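PDB 3PE7: oligogalacturonate lyase, which cleaves oligogalacturonates, the short breakdown products of pectin, by beta-elimination in the cytoplasm, and carries manganese in its active site. Local coordinates for residues N36-Q40 with G128-A132; K165-L170 with I183-W189; P121-Y127 with E143-W149. One frame throughout, in Å; residues are numbered along the deposited sequence.

Contacts 2 and 3 lie in one blade of the seven-bladed beta-propeller, the four-stranded sheet 124-132, 138-145, 168-174, 180-186, and contact 1 ties the inner end of that blade to the loop 36-40. The centres of contacts 2 and 3 are about 11 Å apart, and they are joined by the salt bridge from Arg-169 NH2 to Glu-143 OE1, 2.8 Å long. Contact 1 lies about 20 Å from contact 2 and about 19 Å from contact 3, centre to centre, and meets contact 3 where Trp-130 packs on Glu-143. The manganese is about 5 Å from the side chain of Tyr-37 in contact 1, about 12 Å from the side chain of Tyr-127 and about 14 Å from that of Trp-189.

Contact 1 (N36-Q40 with G128-A132); sequences NYFYQ and GTWVA
Thr-129 meets three side chains of the loop 36-40. Its OG1 approaches the Tyr-37 ring at the edge, 3.3 Å from CE2, and lies 3.3 Å from Tyr-39 OH, a weak, unsettled hydrogen bond. With OG1 beside the backbone N (chi1 -57°), the methyl CG2 of Thr-129 is anti to that N and faces the end of Gln-40, 4.0 Å from its CD. The Tyr-39 ring is met at its edge by Val-131, CE2 lying 3.9 Å from CG2, and the two side chains cross at about a right angle. A chi1 of 54° turns the Tyr-39 ring so that its hydroxyl reaches Thr-129. Tyr-37 to Gln-40 form a type I beta turn within the loop between strands 33-34 and 49-54, closed by the bond from Gln-40 N to Tyr-37 O (3.1 Å), and this brings both tyrosines and Gln-40 to the same strand. That strand, 129-132, is the innermost of its blade in the beta-propeller; the contact's centre is about 5 Å from the centre of the chain, consistent with a place near the propeller axis. Further out, His-192 meets Tyr-39 edge-to-face. Tyr-37 packs on Phe-84 and on the manganese ligands Gln-350 and His-355.

Contact 2 (K165-L170 with I183-W189); sequences KPCCRL and ILQENQW
Glu-186 O takes two backbone amides, Cys-168 N at 2.9 Å and, weakly, Gln-188 N. Cys-168 and Glu-186 exchange two backbone bonds in all. Further along, Leu-184 O receives the amide of Leu-170 at 2.8 Å, and Leu-170 O takes the N-H of Ile-183 at the same length. Ile-183 and Leu-184 thus both face Leu-170, a classic beta bulge. These strands, 168-170 and 184-186, run antiparallel at 167° and form the outer hairpin of a propeller blade, 180-186 being its edge strand. On one face Arg-169 and Gln-185 lie side by side and point the same way; Arg-169 CD is 3.5 Å from Gln-185 OE1, and a water bridges that oxygen to NH1 of the arginine, whose main polar partner is Glu-143. Cys-167 SG, anti to its own N (chi1 179°), lies 3.6 Å from Gln-185 NE2. Leu-170, on the other face with Leu-184 and Cys-168, also meets Ile-183 CD1 through CD2, at 3.9 Å, and Cys-168 SG approaches the Trp-189 ring obliquely. Pro-166 CG touches Trp-189 CB; the Trp-189 indole also meets Phe-158, Phe-161 and Tyr-127.

Contact 3 (P121-Y127 with E143-W149); sequences PAEWVGY and EIRREDW
Ala-122 O is gripped side-on by Arg-146, from NE at 3.0 Å and NH2 at 3.1 Å, with the oxygen lying in the guanidinium plane. The arginine reaches it because its chain, extended through chi2, bends at chi3 (-64°). Beside this, Arg-146 N gives a nearly straight bond (174°) to Glu-123 O, but from above the carbonyl plane. Two further backbone bonds, Val-125 N to Ile-144 O and Ile-144 N to Val-125 O, both 2.8 Å, join Val-125 and Ile-144 as the hydrogen-bonded pair of the antiparallel ladder between strands 124-127 and 143-145, in the inner hairpin of a propeller blade. The type I turn from Pro-121 to Trp-124 leads the chain into the first of these strands.

Among the aromatic contacts, Arg-145 CB lies over the six-membered ring of Trp-124, 4.3 Å from its centroid, as a CH-pi contact. The arginine chain then bends so that its guanidinium passes beside the CZ2/CH2 rim, NH1 coming within 3.6 Å of Trp-124 CZ2 and the ring and guanidinium planes being 49° apart. Arg-169, from the neighbouring strand, makes a cation-pi contact on the opposite face of this indole. Val-125, on the face of Ile-144, sets CG1 over the five-membered ring of Trp-149, 3.8 Å from its centroid. The Tyr-127 and Trp-149 rings meet rim to rim. Tyr-127 CB also packs on Ile-144 CD1.

The buried carboxylate of Glu-143 also takes the Tyr-118 hydroxyl. The two bonds to Ala-122 O probably hold the exposed Arg-146 guanidinium in one rotation.

Contact 1 (N36-Q40 with G128-A132)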
loop_
_atom_site.group_PDB
_atom_site.type_symbol
_atom_site.label_atom_id
_atom_site.label_comp_id
_atom_site.label_asym_id
_atom_site.label_seq_id
_atom_site.Cartn_x
_atom_site.Cartn_y
_atom_site.Cartn_z
ATOM N N ASN A 36 5.071 -2.976 -4.862
ATOM C CA ASN A 36 3.652 -3.119 -4.526
ATOM C C ASN A 36 3.173 -2.016 -3.569
ATOM O O ASN A 36 3.960 -1.135 -3.194
ATOM C CB ASN A 36 3.362 -4.535 -3.971
ATOM C CG ASN A 36 3.886 -4.753 -2.540
ATOM O OD1 ASN A 36 3.456 -5.693 -1.853
ATOM N ND2 ASN A 36 4.812 -3.925 -2.103
ATOM N N TYR A 37 1.909 -2.048 -3.168
ATOM C CA TYR A 37 1.439 -1.080 -2.185
ATOM C C TYR A 37 2.208 -1.248 -0.859
ATOM O O TYR A 37 2.518 -2.376 -0.441
ATOM C CB TYR A 37 -0.074 -1.195 -1.974
ATOM C CG TYR A 37 -0.909 -0.647 -3.111
ATOM C CD1 TYR A 37 -0.516 0.491 -3.822
ATOM C CD2 TYR A 37 -2.133 -1.233 -3.434
ATOM C CE1 TYR A 37 -1.326 1.014 -4.861
ATOM C CE2 TYR A 37 -2.936 -0.726 -4.447
ATOM C CZ TYR A 37 -2.534 0.389 -5.155
ATOM O OH TYR A 37 -3.344 0.874 -6.165
ATOM N N PHE A 38 2.527 -0.125 -0.233
ATOM C CA PHE A 38 3.482 -0.089 0.883
ATOM C C PHE A 38 3.058 -0.854 2.132
ATOM O O PHE A 38 3.910 -1.231 2.942
ATOM C CB PHE A 38 3.815 1.369 1.272
ATOM C CG PHE A 38 2.620 2.180 1.670
ATOM C CD1 PHE A 38 2.159 2.183 2.986
ATOM C CD2 PHE A 38 1.932 2.926 0.704
ATOM C CE1 PHE A 38 1.032 2.923 3.350
ATOM C CE2 PHE A 38 0.802 3.653 1.055
ATOM C CZ PHE A 38 0.356 3.658 2.375
ATOM N N TYR A 39 1.752 -1.048 2.303
ATOM C CA TYR A 39 1.234 -1.746 3.498
ATOM C C TYR A 39 1.149 -3.271 3.321
ATOM O O TYR A 39 0.857 -4.002 4.298
ATOM C CB TYR A 39 -0.108 -1.142 3.940
ATOM C CG TYR A 39 -1.149 -1.102 2.839
ATOM C CD1 TYR A 39 -1.232 -0.014 1.958
ATOM C CD2 TYR A 39 -2.047 -2.167 2.671
ATOM C CE1 TYR A 39 -2.196 0.018 0.933
ATOM C CE2 TYR A 39 -2.992 -2.142 1.661
ATOM C CZ TYR A 39 -3.053 -1.063 0.788
ATOM O OH TYR A 39 -4.007 -1.051 -0.205
ATOM N N GLN A 40 1.405 -3.746 2.096
ATOM C CA GLN A 40 1.348 -5.185 1.748
ATOM C C GLN A 40 2.741 -5.817 1.795
ATOM O O GLN A 40 3.720 -5.244 1.279
ATOM C CB GLN A 40 0.724 -5.418 0.352
ATOM C CG GLN A 40 -0.745 -4.924 0.173
ATOM C CD GLN A 40 -1.778 -5.850 0.823
ATOM O OE1 GLN A 40 -2.673 -6.377 0.138
ATOM N NE2 GLN A 40 -1.669 -6.048 2.139
ATOM N N GLY A 128 -10.660 -1.764 -4.901
ATOM C CA GLY A 128 -9.458 -1.630 -4.066
ATOM C C GLY A 128 -8.755 -2.942 -3.751
ATOM O O GLY A 128 -8.858 -3.932 -4.498
ATOM N N THR A 129 -8.041 -2.948 -2.626
ATOM C CA THR A 129 -7.095 -4.006 -2.298
ATOM C C THR A 129 -7.668 -4.943 -1.224
ATOM O O THR A 129 -8.227 -4.477 -0.249
ATOM C CB THR A 129 -5.763 -3.389 -1.808
ATOM O OG1 THR A 129 -5.250 -2.510 -2.833
ATOM C CG2 THR A 129 -4.728 -4.463 -1.535
ATOM N N TRP A 130 -7.527 -6.246 -1.432
ATOM C CA TRP A 130 -7.904 -7.236 -0.406
ATOM C C TRP A 130 -6.756 -7.352 0.591
ATOM O O TRP A 130 -5.586 -7.464 0.182
ATOM C CB TRP A 130 -8.180 -8.589 -1.060
ATOM C CG TRP A 130 -9.382 -8.556 -1.925
ATOM C CD1 TRP A 130 -9.448 -8.132 -3.220
ATOM C CD2 TRP A 130 -10.716 -8.932 -1.554
ATOM N NE1 TRP A 130 -10.748 -8.230 -3.688
ATOM C CE2 TRP A 130 -11.544 -8.718 -2.682
ATOM C CE3 TRP A 130 -11.293 -9.424 -0.375
ATOM C CZ2 TRP A 130 -12.922 -8.997 -2.670
ATOM C CZ3 TRP A 130 -12.669 -9.693 -0.361
ATOM C CH2 TRP A 130 -13.463 -9.483 -1.503
ATOM N N VAL A 131 -7.072 -7.336 1.893
ATOM C CA VAL A 131 -6.015 -7.322 2.927
ATOM C C VAL A 131 -6.226 -8.487 3.885
ATOM O O VAL A 131 -7.339 -8.707 4.350
ATOM C CB VAL A 131 -6.020 -5.976 3.715
ATOM C CG1 VAL A 131 -5.119 -6.047 4.971
ATOM C CG2 VAL A 131 -5.582 -4.842 2.803
ATOM N N ALA A 132 -5.154 -9.223 4.171
ATOM C CA ALA A 132 -5.266 -10.403 5.034
ATOM C C ALA A 132 -5.144 -10.054 6.506
ATOM O O ALA A 132 -4.596 -9.017 6.879
ATOM C CB ALA A 132 -4.220 -11.447 4.653
#

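Contact 2 (K165-L170 with I183-W189)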
loop_
_atom_site.group_PDB
_atom_site.type_symbol
_atom_site.label_atom_id
_atom_site.label_comp_id
_atom_site.label_asym_id
_atom_site.label_seq_id
_atom_site.Cartn_x
_atom_site.Cartn_y
_atom_site.Cartn_z
ATOM N N LYS A 165 -23.497 7.822 -4.161
ATOM C CA LYS A 165 -23.857 6.937 -3.040
ATOM C C LYS A 165 -23.942 5.472 -3.457
ATOM O O LYS A 165 -25.005 4.834 -3.330
ATOM C CB LYS A 165 -25.171 7.384 -2.375
ATOM C CG LYS A 165 -25.054 8.664 -1.577
ATOM C CD LYS A 165 -26.359 8.988 -0.863
ATOM C CE LYS A 165 -26.463 10.464 -0.562
ATOM N NZ LYS A 165 -25.728 10.874 0.674
ATOM N N PRO A 166 -22.826 4.922 -3.961
ATOM C CA PRO A 166 -22.830 3.547 -4.452
ATOM C C PRO A 166 -23.062 2.552 -3.323
ATOM O O PRO A 166 -22.641 2.798 -2.186
ATOM C CB PRO A 166 -21.414 3.362 -4.998
ATOM C CG PRO A 166 -20.569 4.355 -4.198
ATOM C CD PRO A 166 -21.482 5.538 -4.014
ATOM N N CYS A 167 -23.726 1.450 -3.652
ATOM C CA CYS A 167 -23.929 0.353 -2.719
ATOM C C CYS A 167 -22.639 -0.460 -2.606
ATOM O O CYS A 167 -22.210 -1.110 -3.560
ATOM C CB CYS A 167 -25.073 -0.538 -3.170
ATOM S SG CYS A 167 -25.351 -1.952 -2.063
ATOM N N CYS A 168 -22.019 -0.384 -1.430
ATOM C CA CYS A 168 -20.776 -1.072 -1.151
ATOM C C CYS A 168 -20.967 -2.032 0.002
ATOM O O CYS A 168 -21.643 -1.705 0.978
ATOM C CB CYS A 168 -19.705 -0.056 -0.739
ATOM S SG CYS A 168 -19.319 1.162 -2.006
ATOM N N ARG A 169 -20.351 -3.191 -0.114
ATOM C CA ARG A 169 -20.295 -4.128 0.988
ATOM C C ARG A 169 -18.851 -4.473 1.354
ATOM O O ARG A 169 -17.995 -4.704 0.498
ATOM C CB ARG A 169 -21.149 -5.380 0.713
ATOM C CG ARG A 169 -20.746 -6.206 -0.488
ATOM C CD ARG A 169 -21.822 -7.255 -0.810
ATOM N NE ARG A 169 -21.295 -8.269 -1.718
ATOM C CZ ARG A 169 -21.928 -9.373 -2.091
ATOM N NH1 ARG A 169 -23.169 -9.629 -1.660
ATOM N NH2 ARG A 169 -21.326 -10.219 -2.918
ATOM N N LEU A 170 -18.606 -4.480 2.659
ATOM C CA LEU A 170 -17.314 -4.847 3.215
ATOM C C LEU A 170 -17.388 -6.351 3.435
ATOM O O LEU A 170 -18.184 -6.828 4.254
ATOM C CB LEU A 170 -17.121 -4.106 4.542
ATOM C CG LEU A 170 -15.715 -4.007 5.141
ATOM C CD1 LEU A 170 -15.794 -3.127 6.395
ATOM C CD2 LEU A 170 -15.153 -5.355 5.484
ATOM N N ILE A 183 -19.820 -8.087 6.199
ATOM C CA ILE A 183 -19.620 -7.469 7.506
ATOM C C ILE A 183 -20.502 -6.222 7.604
ATOM O O ILE A 183 -21.076 -5.926 8.656
ATOM C CB ILE A 183 -18.106 -7.114 7.745
ATOM C CG1 ILE A 183 -17.233 -8.373 7.715
ATOM C CG2 ILE A 183 -17.904 -6.381 9.063
ATOM C CD1 ILE A 183 -15.747 -8.121 8.129
ATOM N N LEU A 184 -20.613 -5.500 6.487
ATOM C CA LEU A 184 -21.306 -4.219 6.429
ATOM C C LEU A 184 -21.729 -3.931 4.996
ATOM O O LEU A 184 -20.989 -4.225 4.053
ATOM C CB LEU A 184 -20.390 -3.089 6.922
ATOM C CG LEU A 184 -20.870 -1.640 6.851
ATOM C CD1 LEU A 184 -22.026 -1.336 7.814
ATOM C CD2 LEU A 184 -19.687 -0.678 7.100
ATOM N N GLN A 185 -22.920 -3.362 4.835
ATOM C CA GLN A 185 -23.388 -2.935 3.513
ATOM C C GLN A 185 -24.152 -1.631 3.659
ATOM O O GLN A 185 -25.083 -1.539 4.471
ATOM C CB GLN A 185 -24.239 -4.017 2.833
ATOM C CG GLN A 185 -24.746 -3.617 1.438
ATOM C CD GLN A 185 -25.366 -4.779 0.694
ATOM O OE1 GLN A 185 -24.766 -5.856 0.588
ATOM N NE2 GLN A 185 -26.569 -4.563 0.154
ATOM N N GLU A 186 -23.714 -0.613 2.909
ATOM C CA GLU A 186 -24.278 0.737 2.962
ATOM C C GLU A 186 -24.292 1.370 1.582
ATOM O O GLU A 186 -23.496 0.988 0.718
ATOM C CB GLU A 186 -23.462 1.646 3.897
ATOM C CG GLU A 186 -23.493 1.230 5.366
ATOM C CD GLU A 186 -22.683 2.151 6.274
ATOM O OE1 GLU A 186 -21.662 2.727 5.815
ATOM O OE2 GLU A 186 -23.067 2.282 7.461
ATOM N N ASN A 187 -25.187 2.344 1.390
ATOM C CA ASN A 187 -25.203 3.144 0.166
ATOM C C ASN A 187 -24.327 4.386 0.317
ATOM O O ASN A 187 -24.778 5.534 0.217
ATOM C CB ASN A 187 -26.639 3.495 -0.234
ATOM C CG ASN A 187 -27.437 2.277 -0.665
ATOM O OD1 ASN A 187 -26.884 1.211 -0.955
ATOM N ND2 ASN A 187 -28.753 2.428 -0.698
ATOM N N GLN A 188 -23.054 4.143 0.609
ATOM C CA GLN A 188 -22.033 5.193 0.556
ATOM C C GLN A 188 -20.700 4.535 0.215
ATOM O O GLN A 188 -20.505 3.343 0.439
ATOM C CB GLN A 188 -21.957 6.027 1.850
ATOM C CG GLN A 188 -21.320 5.357 3.082
ATOM C CD GLN A 188 -21.508 6.189 4.349
ATOM O OE1 GLN A 188 -21.284 7.407 4.354
ATOM N NE2 GLN A 188 -21.948 5.537 5.426
ATOM N N TRP A 189 -19.790 5.317 -0.343
ATOM C CA TRP A 189 -18.527 4.769 -0.836
ATOM C C TRP A 189 -17.634 4.321 0.325
ATOM O O TRP A 189 -17.135 5.152 1.091
ATOM C CB TRP A 189 -17.806 5.839 -1.640
ATOM C CG TRP A 189 -16.702 5.338 -2.514
ATOM C CD1 TRP A 189 -16.240 4.056 -2.632
ATOM C CD2 TRP A 189 -15.911 6.135 -3.393
ATOM N NE1 TRP A 189 -15.201 4.008 -3.547
ATOM C CE2 TRP A 189 -14.983 5.274 -4.021
ATOM C CE3 TRP A 189 -15.894 7.506 -3.710
ATOM C CZ2 TRP A 189 -14.046 5.734 -4.953
ATOM C CZ3 TRP A 189 -14.973 7.963 -4.643
ATOM C CH2 TRP A 189 -14.056 7.071 -5.253
HETATM O O HOH W 1 -25.235 -8.254 -0.280
#

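Contact 3 (P121-Y127 with E143-W149)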
loop_
_atom_site.group_PDB
_atom_site.type_symbol
_atom_site.label_atom_id
_atom_site.label_comp_id
_atom_site.label_asym_id
_atom_site.label_seq_id
_atom_site.Cartn_x
_atom_site.Cartn_y
_atom_site.Cartn_z
ATOM N N PRO A 121 -18.643 -12.298 -7.143
ATOM C CA PRO A 121 -19.773 -12.784 -7.961
ATOM C C PRO A 121 -20.235 -11.766 -9.016
ATOM O O PRO A 121 -19.898 -10.584 -8.925
ATOM C CB PRO A 121 -20.865 -13.121 -6.926
ATOM C CG PRO A 121 -20.484 -12.414 -5.672
ATOM C CD PRO A 121 -18.999 -12.123 -5.720
ATOM N N ALA A 122 -20.993 -12.256 -10.002
ATOM C CA ALA A 122 -21.399 -11.509 -11.210
ATOM C C ALA A 122 -21.971 -10.111 -11.019
ATOM O O ALA A 122 -21.679 -9.208 -11.813
ATOM C CB ALA A 122 -22.419 -12.349 -12.021
ATOM N N GLU A 123 -22.804 -9.952 -9.995
ATOM C CA GLU A 123 -23.569 -8.719 -9.788
ATOM C C GLU A 123 -22.781 -7.642 -9.051
ATOM O O GLU A 123 -23.325 -6.592 -8.718
ATOM C CB GLU A 123 -24.831 -9.027 -8.978
ATOM C CG GLU A 123 -25.940 -9.746 -9.751
ATOM C CD GLU A 123 -27.272 -9.741 -8.993
ATOM O OE1 GLU A 123 -27.818 -10.838 -8.735
ATOM O OE2 GLU A 123 -27.778 -8.637 -8.663
ATOM N N TRP A 124 -21.507 -7.928 -8.794
ATOM C CA TRP A 124 -20.638 -7.070 -7.998
ATOM C C TRP A 124 -19.286 -6.889 -8.689
ATOM O O TRP A 124 -18.905 -7.683 -9.553
ATOM C CB TRP A 124 -20.446 -7.668 -6.595
ATOM C CG TRP A 124 -21.744 -7.792 -5.828
ATOM C CD1 TRP A 124 -22.638 -8.816 -5.903
ATOM C CD2 TRP A 124 -22.279 -6.852 -4.897
ATOM N NE1 TRP A 124 -23.706 -8.575 -5.077
ATOM C CE2 TRP A 124 -23.517 -7.369 -4.449
ATOM C CE3 TRP A 124 -21.835 -5.625 -4.393
ATOM C CZ2 TRP A 124 -24.307 -6.711 -3.510
ATOM C CZ3 TRP A 124 -22.630 -4.948 -3.470
ATOM C CH2 TRP A 124 -23.864 -5.495 -3.038
ATOM N N VAL A 125 -18.586 -5.823 -8.303
ATOM C CA VAL A 125 -17.247 -5.510 -8.803
ATOM C C VAL A 125 -16.325 -5.281 -7.594
ATOM O O VAL A 125 -16.642 -4.482 -6.705
ATOM C CB VAL A 125 -17.245 -4.244 -9.701
ATOM C CG1 VAL A 125 -15.862 -4.012 -10.305
ATOM C CG2 VAL A 125 -18.299 -4.347 -10.802
ATOM N N GLY A 126 -15.192 -5.980 -7.579
ATOM C CA GLY A 126 -14.183 -5.754 -6.540
ATOM C C GLY A 126 -13.647 -4.331 -6.637
ATOM O O GLY A 126 -13.372 -3.831 -7.731
ATOM N N TYR A 127 -13.521 -3.675 -5.487
ATOM C CA TYR A 127 -12.959 -2.334 -5.401
ATOM C C TYR A 127 -11.781 -2.293 -4.432
ATOM O O TYR A 127 -11.888 -2.726 -3.291
ATOM C CB TYR A 127 -14.004 -1.290 -4.995
ATOM C CG TYR A 127 -13.375 0.060 -4.725
ATOM C CD1 TYR A 127 -13.122 0.492 -3.416
ATOM C CD2 TYR A 127 -12.973 0.885 -5.783
ATOM C CE1 TYR A 127 -12.508 1.731 -3.165
ATOM C CE2 TYR A 127 -12.357 2.116 -5.540
ATOM C CZ TYR A 127 -12.136 2.529 -4.230
ATOM O OH TYR A 127 -11.522 3.726 -3.990
ATOM N N GLU A 143 -16.693 -4.824 -2.197
ATOM C CA GLU A 143 -17.377 -5.088 -3.465
ATOM C C GLU A 143 -18.458 -4.043 -3.674
ATOM O O GLU A 143 -19.154 -3.649 -2.730
ATOM C CB GLU A 143 -17.987 -6.493 -3.471
ATOM C CG GLU A 143 -16.931 -7.606 -3.444
ATOM C CD GLU A 143 -17.523 -8.987 -3.301
ATOM O OE1 GLU A 143 -18.775 -9.116 -3.243
ATOM O OE2 GLU A 143 -16.721 -9.944 -3.271
ATOM N N ILE A 144 -18.586 -3.573 -4.911
ATOM C CA ILE A 144 -19.556 -2.526 -5.243
ATOM C C ILE A 144 -20.561 -3.118 -6.223
ATOM O O ILE A 144 -20.179 -3.878 -7.113
ATOM C CB ILE A 144 -18.858 -1.288 -5.871
ATOM C CG1 ILE A 144 -17.793 -0.744 -4.895
ATOM C CG2 ILE A 144 -19.900 -0.220 -6.290
ATOM C CD1 ILE A 144 -17.127 0.603 -5.288
ATOM N N ARG A 145 -21.841 -2.812 -6.039
ATOM C CA ARG A 145 -22.852 -3.376 -6.920
ATOM C C ARG A 145 -22.543 -2.936 -8.349
ATOM O O ARG A 145 -22.238 -1.770 -8.580
ATOM C CB ARG A 145 -24.259 -2.934 -6.499
ATOM C CG ARG A 145 -25.337 -3.788 -7.127
ATOM C CD ARG A 145 -26.744 -3.319 -6.767
ATOM N NE ARG A 145 -27.034 -3.434 -5.338
ATOM C CZ ARG A 145 -27.276 -4.580 -4.696
ATOM N NH1 ARG A 145 -27.267 -5.743 -5.338
ATOM N NH2 ARG A 145 -27.542 -4.560 -3.394
ATOM N N ARG A 146 -22.601 -3.875 -9.289
ATOM C CA ARG A 146 -22.242 -3.581 -10.689
ATOM C C ARG A 146 -23.016 -2.381 -11.247
ATOM O O ARG A 146 -22.449 -1.541 -11.951
ATOM C CB ARG A 146 -22.463 -4.801 -11.591
ATOM C CG ARG A 146 -22.089 -4.530 -13.059
ATOM C CD ARG A 146 -22.254 -5.752 -13.934
ATOM N NE ARG A 146 -21.347 -6.820 -13.532
ATOM C CZ ARG A 146 -20.042 -6.850 -13.785
ATOM N NH1 ARG A 146 -19.451 -5.858 -14.439
ATOM N NH2 ARG A 146 -19.324 -7.881 -13.362
ATOM N N GLU A 147 -24.316 -2.330 -10.951
ATOM C CA GLU A 147 -25.192 -1.227 -11.359
ATOM C C GLU A 147 -24.659 0.132 -10.948
ATOM O O GLU A 147 -24.899 1.142 -11.633
ATOM C CB GLU A 147 -26.568 -1.389 -10.709
ATOM C CG GLU A 147 -27.712 -1.683 -11.629
ATOM C CD GLU A 147 -29.025 -1.255 -10.985
ATOM O OE1 GLU A 147 -29.848 -0.581 -11.663
ATOM O OE2 GLU A 147 -29.208 -1.563 -9.781
ATOM N N ASP A 148 -23.960 0.155 -9.814
ATOM C CA ASP A 148 -23.446 1.387 -9.225
ATOM C C ASP A 148 -21.983 1.641 -9.581
ATOM O O ASP A 148 -21.469 2.727 -9.318
ATOM C CB ASP A 148 -23.565 1.329 -7.703
ATOM C CG ASP A 148 -24.996 1.380 -7.228
ATOM O OD1 ASP A 148 -25.888 1.723 -8.044
ATOM O OD2 ASP A 148 -25.232 1.097 -6.029
ATOM N N TRP A 149 -21.318 0.648 -10.162
ATOM C CA TRP A 149 -19.900 0.776 -10.470
ATOM C C TRP A 149 -19.661 1.452 -11.809
ATOM O O TRP A 149 -20.386 1.196 -12.774
ATOM C CB TRP A 149 -19.207 -0.590 -10.468
ATOM C CG TRP A 149 -17.759 -0.503 -10.885
ATOM C CD1 TRP A 149 -17.192 -1.011 -12.033
ATOM C CD2 TRP A 149 -16.706 0.166 -10.183
ATOM N NE1 TRP A 149 -15.851 -0.715 -12.063
ATOM C CE2 TRP A 149 -15.522 -0.001 -10.941
ATOM C CE3 TRP A 149 -16.646 0.896 -8.983
ATOM C CZ2 TRP A 149 -14.292 0.542 -10.547
ATOM C CZ3 TRP A 149 -15.414 1.425 -8.583
ATOM C CH2 TRP A 149 -14.256 1.248 -9.367
#